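Local coordinates for protein endolysin (PDB 5A6S) that probably serves as the cell-wall-binding domain of a clostridial phage endolysin, holding the lytic enzyme on the host's wall, at residues E2-Y7 with F34-V39; V6-A11 with I28-K33. The protein carries 1 engineered substitution. All coordinates share one frame; numbering follows the deposited sequence.

Contact 1: E2-Y7 with F34-V39; sequences ENLVVY and FDYSNV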
loop_
_atom_site.group_PDB
_atom_site.type_symbol
_atom_site.label_atom_id
_atom_site.label_comp_id
_atom_site.label_asym_id
_atom_site.label_seq_id
_atom_site.Cartn_x
_atom_site.Cartn_y
_atom_site.Cartn_z
ATOM N N GLU B 2 -11.395 15.027 12.682
ATOM C CA GLU B 2 -10.845 14.404 13.862
ATOM C C GLU B 2 -9.460 13.781 13.611
ATOM O O GLU B 2 -8.599 13.826 14.500
ATOM C CB GLU B 2 -11.782 13.297 14.330
ATOM C CG GLU B 2 -11.292 12.534 15.546
ATOM C CD GLU B 2 -11.547 13.266 16.857
ATOM O OE1 GLU B 2 -12.114 14.384 16.792
ATOM O OE2 GLU B 2 -11.215 12.702 17.923
ATOM N N ASN B 3 -9.282 13.138 12.445
ATOM C CA ASN B 3 -8.015 12.418 12.183
ATOM C C ASN B 3 -7.626 12.560 10.736
ATOM O O ASN B 3 -8.498 12.527 9.829
ATOM C CB ASN B 3 -8.149 10.917 12.487
ATOM C CG ASN B 3 -8.397 10.587 13.944
ATOM O OD1 ASN B 3 -7.564 10.799 14.841
ATOM N ND2 ASN B 3 -9.543 9.934 14.181
ATOM N N LEU B 4 -6.319 12.639 10.498
ATOM C CA LEU B 4 -5.750 12.635 9.164
ATOM C C LEU B 4 -4.364 11.966 9.208
ATOM O O LEU B 4 -3.610 12.145 10.168
ATOM C CB LEU B 4 -5.605 14.084 8.680
ATOM C CG LEU B 4 -5.089 14.375 7.316
ATOM C CD1 LEU B 4 -5.953 13.791 6.221
ATOM C CD2 LEU B 4 -4.999 15.882 7.124
ATOM N N VAL B 5 -4.053 11.192 8.156
ATOM C CA VAL B 5 -2.787 10.524 8.017
ATOM C C VAL B 5 -2.035 11.044 6.807
ATOM O O VAL B 5 -2.475 10.969 5.675
ATOM C CB VAL B 5 -2.965 9.007 7.937
ATOM C CG1 VAL B 5 -1.615 8.321 8.038
ATOM C CG2 VAL B 5 -3.877 8.512 9.050
ATOM N N VAL B 6 -0.821 11.511 7.075
ATOM C CA VAL B 6 0.125 12.045 6.083
ATOM C C VAL B 6 1.242 11.026 5.811
ATOM O O VAL B 6 1.764 10.351 6.724
ATOM C CB VAL B 6 0.824 13.354 6.578
ATOM C CG1 VAL B 6 1.514 14.078 5.423
ATOM C CG2 VAL B 6 -0.162 14.299 7.191
ATOM N N TYR B 7 1.569 10.908 4.550
ATOM C CA TYR B 7 2.629 10.032 4.043
ATOM C C TYR B 7 3.436 10.798 2.982
ATOM O O TYR B 7 2.917 11.700 2.339
ATOM C CB TYR B 7 2.020 8.771 3.446
ATOM C CG TYR B 7 1.148 9.063 2.293
ATOM C CD1 TYR B 7 1.659 9.150 1.017
ATOM C CD2 TYR B 7 -0.201 9.347 2.462
ATOM C CE1 TYR B 7 0.842 9.424 -0.030
ATOM C CE2 TYR B 7 -1.012 9.636 1.417
ATOM C CZ TYR B 7 -0.520 9.685 0.186
ATOM O OH TYR B 7 -1.324 10.004 -0.835
ATOM N N PHE B 34 -1.403 22.148 2.230
ATOM C CA PHE B 34 -2.687 21.964 2.901
ATOM C C PHE B 34 -2.663 22.649 4.248
ATOM O O PHE B 34 -1.639 22.686 4.950
ATOM C CB PHE B 34 -2.921 20.456 3.017
ATOM C CG PHE B 34 -4.168 20.046 3.769
ATOM C CD1 PHE B 34 -5.385 20.036 3.153
ATOM C CD2 PHE B 34 -4.076 19.651 5.060
ATOM C CE1 PHE B 34 -6.536 19.672 3.863
ATOM C CE2 PHE B 34 -5.197 19.249 5.771
ATOM C CZ PHE B 34 -6.429 19.260 5.164
ATOM N N ASP B 35 -3.838 23.113 4.659
ATOM C CA ASP B 35 -4.067 23.725 5.983
ATOM C C ASP B 35 -4.475 22.692 7.019
ATOM O O ASP B 35 -5.605 22.231 7.052
ATOM C CB ASP B 35 -5.133 24.856 5.855
ATOM C CG ASP B 35 -5.576 25.419 7.189
ATOM O OD1 ASP B 35 -4.907 25.161 8.207
ATOM O OD2 ASP B 35 -6.672 26.077 7.216
ATOM N N TYR B 36 -3.532 22.358 7.867
ATOM C CA TYR B 36 -3.711 21.389 8.921
ATOM C C TYR B 36 -4.271 21.953 10.261
ATOM O O TYR B 36 -4.454 21.190 11.213
ATOM C CB TYR B 36 -2.360 20.724 9.177
ATOM C CG TYR B 36 -1.774 19.839 8.076
ATOM C CD1 TYR B 36 -0.951 20.361 7.063
ATOM C CD2 TYR B 36 -1.998 18.450 8.064
ATOM C CE1 TYR B 36 -0.388 19.559 6.102
ATOM C CE2 TYR B 36 -1.425 17.637 7.085
ATOM C CZ TYR B 36 -0.647 18.181 6.121
ATOM O OH TYR B 36 -0.078 17.392 5.170
ATOM N N SER B 37 -4.540 23.270 10.349
ATOM C CA SER B 37 -4.852 23.926 11.643
ATOM C C SER B 37 -6.155 23.444 12.314
ATOM O O SER B 37 -6.327 23.580 13.498
ATOM C CB SER B 37 -4.976 25.461 11.464
ATOM O OG SER B 37 -5.987 25.750 10.492
ATOM N N ASN B 38 -7.059 22.922 11.529
ATOM C CA ASN B 38 -8.358 22.467 11.999
ATOM C C ASN B 38 -8.436 20.919 12.019
ATOM O O ASN B 38 -9.523 20.333 11.813
ATOM C CB ASN B 38 -9.436 23.030 11.051
ATOM C CG ASN B 38 -8.973 23.023 9.589
ATOM O OD1 ASN B 38 -7.956 22.365 9.255
ATOM N ND2 ASN B 38 -9.660 23.799 8.726
ATOM N N VAL B 39 -7.290 20.263 12.262
ATOM C CA VAL B 39 -7.296 18.811 12.387
ATOM C C VAL B 39 -6.935 18.484 13.782
ATOM O O VAL B 39 -5.917 18.907 14.273
ATOM C CB VAL B 39 -6.327 18.095 11.370
ATOM C CG1 VAL B 39 -6.250 16.603 11.648
ATOM C CG2 VAL B 39 -6.820 18.353 9.979
#
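L4, Y36 and V39 carry most of this contact, in which the loop 34-39 packs against one face of the parallel sheet along strand 3-7. The strand alternates in the usual way: V5 and Y7 turn to helix 11-23 on the other face, while L4 and V6 send their side chains to the loop. Nothing polar joins the two segments, so the interface rests on apolar packing alone, which branched aliphatic and aromatic side chains suit well. L4 reaches out with CG anti to the backbone N (chi1 -178°), which carries methyl CD2 to the rims of both aromatic rings, in the angle where they meet. This methyl lies 3.6 Å from F34 CE2 and 4.0 Å from Y36 CE2, obliquely to both rings. The rings themselves meet edge to face, F34 CD2 standing above the centre of the Y36 ring. Lower on the leucine, L4 CB meets V39 CG1 at 3.9 Å; V39 lies mainly beside the base of the leucine, its CG2 also nearing methyl CD2, while the aromatic rings meet that methyl alone. Tyrosine is long enough to run on past L4 to V6, whose CG2 is 3.6 Å from Y36 CE2; the two side chains approach from opposite directions. The loop gains its shape from a type I turn running from Y36 to V39. Just ahead of it D35 forms an Asx turn: its OD1 accepts from S37 N at 2.9 Å, from above the carboxylate plane, and on its syn lone pair from S37 OG at 2.6 Å.

Contact 2: V6-A11 with I28-K33; sequences VYNDGA and INNARK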
loop_
_atom_site.group_PDB
_atom_site.type_symbol
_atom_site.label_atom_id
_atom_site.label_comp_id
_atom_site.label_asym_id
_atom_site.label_seq_id
_atom_site.Cartn_x
_atom_site.Cartn_y
_atom_site.Cartn_z
ATOM N N VAL B 6 -0.821 11.511 7.075
ATOM C CA VAL B 6 0.125 12.045 6.083
ATOM C C VAL B 6 1.242 11.026 5.811
ATOM O O VAL B 6 1.764 10.351 6.724
ATOM C CB VAL B 6 0.824 13.354 6.578
ATOM C CG1 VAL B 6 1.514 14.078 5.423
ATOM C CG2 VAL B 6 -0.162 14.299 7.191
ATOM N N TYR B 7 1.569 10.908 4.550
ATOM C CA TYR B 7 2.629 10.032 4.043
ATOM C C TYR B 7 3.436 10.798 2.982
ATOM O O TYR B 7 2.917 11.700 2.339
ATOM C CB TYR B 7 2.020 8.771 3.446
ATOM C CG TYR B 7 1.148 9.063 2.293
ATOM C CD1 TYR B 7 1.659 9.150 1.017
ATOM C CD2 TYR B 7 -0.201 9.347 2.462
ATOM C CE1 TYR B 7 0.842 9.424 -0.030
ATOM C CE2 TYR B 7 -1.012 9.636 1.417
ATOM C CZ TYR B 7 -0.520 9.685 0.186
ATOM O OH TYR B 7 -1.324 10.004 -0.835
ATOM N N ASN B 8 4.699 10.398 2.811
ATOM C CA ASN B 8 5.457 10.767 1.618
ATOM C C ASN B 8 5.311 9.692 0.527
ATOM O O ASN B 8 5.087 8.510 0.837
ATOM C CB ASN B 8 6.941 10.928 2.009
ATOM C CG ASN B 8 7.143 12.047 3.011
ATOM O OD1 ASN B 8 7.078 13.244 2.669
ATOM N ND2 ASN B 8 7.355 11.679 4.220
ATOM N N ASP B 9 5.401 10.098 -0.729
ATOM C CA ASP B 9 5.412 9.166 -1.874
ATOM C C ASP B 9 6.189 7.918 -1.543
ATOM O O ASP B 9 7.323 7.996 -1.037
ATOM C CB ASP B 9 6.185 9.779 -3.031
ATOM C CG ASP B 9 5.418 10.751 -3.858
ATOM O OD1 ASP B 9 4.172 10.871 -3.830
ATOM O OD2 ASP B 9 6.130 11.403 -4.653
ATOM N N GLY B 10 5.688 6.774 -1.926
ATOM C CA GLY B 10 6.473 5.561 -1.852
ATOM C C GLY B 10 5.862 4.547 -0.890
ATOM O O GLY B 10 4.595 4.525 -0.673
ATOM N N ALA B 11 6.713 3.716 -0.320
ATOM C CA ALA B 11 6.245 2.561 0.480
ATOM C C ALA B 11 5.421 2.981 1.672
ATOM O O ALA B 11 4.539 2.279 2.057
ATOM C CB ALA B 11 7.374 1.698 0.977
ATOM N N ILE B 28 -3.391 12.046 3.289
ATOM C CA ILE B 28 -2.981 13.079 2.392
ATOM C C ILE B 28 -1.475 12.911 2.114
ATOM O O ILE B 28 -0.682 12.615 3.036
ATOM C CB ILE B 28 -3.306 14.490 2.977
ATOM C CG1 ILE B 28 -2.974 15.589 1.973
ATOM C CG2 ILE B 28 -2.544 14.620 4.266
ATOM C CD1 ILE B 28 -3.555 17.011 2.223
ATOM N N ASN B 29 -1.125 13.109 0.849
ATOM C CA ASN B 29 0.260 13.182 0.392
ATOM C C ASN B 29 0.896 14.473 0.959
ATOM O O ASN B 29 0.383 15.540 0.722
ATOM C CB ASN B 29 0.344 13.143 -1.104
ATOM C CG ASN B 29 1.777 12.861 -1.610
ATOM O OD1 ASN B 29 2.784 13.476 -1.134
ATOM N ND2 ASN B 29 1.862 11.959 -2.567
ATOM N N ASN B 30 1.925 14.293 1.760
ATOM C CA ASN B 30 2.806 15.368 2.266
ATOM C C ASN B 30 3.253 16.430 1.273
ATOM O O ASN B 30 3.480 17.556 1.696
ATOM C CB ASN B 30 4.067 14.775 2.927
ATOM C CG ASN B 30 4.764 15.764 3.946
ATOM O OD1 ASN B 30 4.153 16.644 4.582
ATOM N ND2 ASN B 30 6.044 15.558 4.116
ATOM N N ALA B 31 3.328 16.123 -0.006
ATOM C CA ALA B 31 3.656 17.130 -1.033
ATOM C C ALA B 31 2.536 18.137 -1.286
ATOM O O ALA B 31 2.770 19.192 -1.878
ATOM C CB ALA B 31 4.051 16.455 -2.330
ATOM N N ARG B 32 1.329 17.877 -0.770
ATOM C CA ARG B 32 0.224 18.708 -1.037
ATOM C C ARG B 32 0.201 19.849 -0.032
ATOM O O ARG B 32 0.316 19.644 1.170
ATOM C CB ARG B 32 -1.114 17.929 -0.986
ATOM C CG ARG B 32 -1.284 16.969 -2.139
ATOM C CD ARG B 32 -2.443 15.972 -1.831
ATOM N NE ARG B 32 -2.393 14.902 -2.739
ATOM C CZ ARG B 32 -2.886 13.698 -2.478
ATOM N NH1 ARG B 32 -3.550 13.454 -1.364
ATOM N NH2 ARG B 32 -2.712 12.754 -3.354
ATOM N N LYS B 33 0.062 21.059 -0.556
ATOM C CA LYS B 33 0.077 22.260 0.302
ATOM C C LYS B 33 -1.323 22.415 0.950
ATOM O O LYS B 33 -2.278 22.798 0.306
ATOM C CB LYS B 33 0.466 23.476 -0.528
ATOM C CG LYS B 33 0.883 24.665 0.323
ATOM C CD LYS B 33 0.868 25.979 -0.485
ATOM C CE LYS B 33 -0.440 26.773 -0.308
ATOM N NZ LYS B 33 -0.451 27.530 0.981
HETATM O O HOH W 1 -3.904 10.612 -0.587
HETATM O O HOH W 2 -0.222 9.917 -3.564
HETATM O O HOH W 3 5.382 12.929 -1.242
#
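In the beta-alpha-beta unit made of strand 3-7, helix 11-23 and strand 27-29, Y7 and N29 pair where the two parallel strands end. The backbone of Y7 bonds to the residues flanking N29: Y7 N donates to I28 O, and Y7 O accepts from N30 N at 2.8 Å. Beside this pair V6 and I28 point the same way, their CG2 methyls in contact. With chi1 at 62°, the Y7 ring is folded back across the neighbouring strand, and N29 CA sits over its face, 3.9 Å from the ring centroid, in a CH-pi contact. Tyrosine suits the place because its face covers the backbone while its OH meets two waters at the ring edge, one shared with R32 NH1 and the other with N29 ND2. N29 CB, which also touches Y7 OH, lies 3.5 Å above the plane of the R32 guanidinium, over its centre; outside the two segments, R32 forms salt bridges with an acidic side chain of another protein chain. Past the strand ends, N30 ND2 donates to N8 OD1 at 2.9 Å and also to Q51 O, the planes of the N8 and N30 amides 72° apart. N29 ND2 gives a nearly straight bond (164°) to D9 OD1 at 2.8 Å, on the anti side of the carboxylate but well out of its plane, while N29 OD1 takes A31 N in an Asx turn and a water that also accepts from D9 N. An amide suits N29 because it can donate and accept at once; the buried group is thereby fixed in rotation, and the carboxylate of D9 would probably polarise its N-H.

From the N terminus the chain runs up strand 3-7, turns through residues 8-10 into helix 11-23 and returns along strand 27-29; contact 2 closes that loop by pairing the strand ends. The chain then leaves the sheet and doubles back as the loop 34-39, which contact 1 lays against L4 and V6 of strand 3-7, before strand 41-45 enters on the other edge of strand 3-7. Contact 2 is therefore nested within contact 1, apart from the V6 and Y7 they share. I28 joins the two: its CD1 packs against F34 and its CG2 lies near L4 and Y36, so strand 27-29 and the loop share one apolar layer.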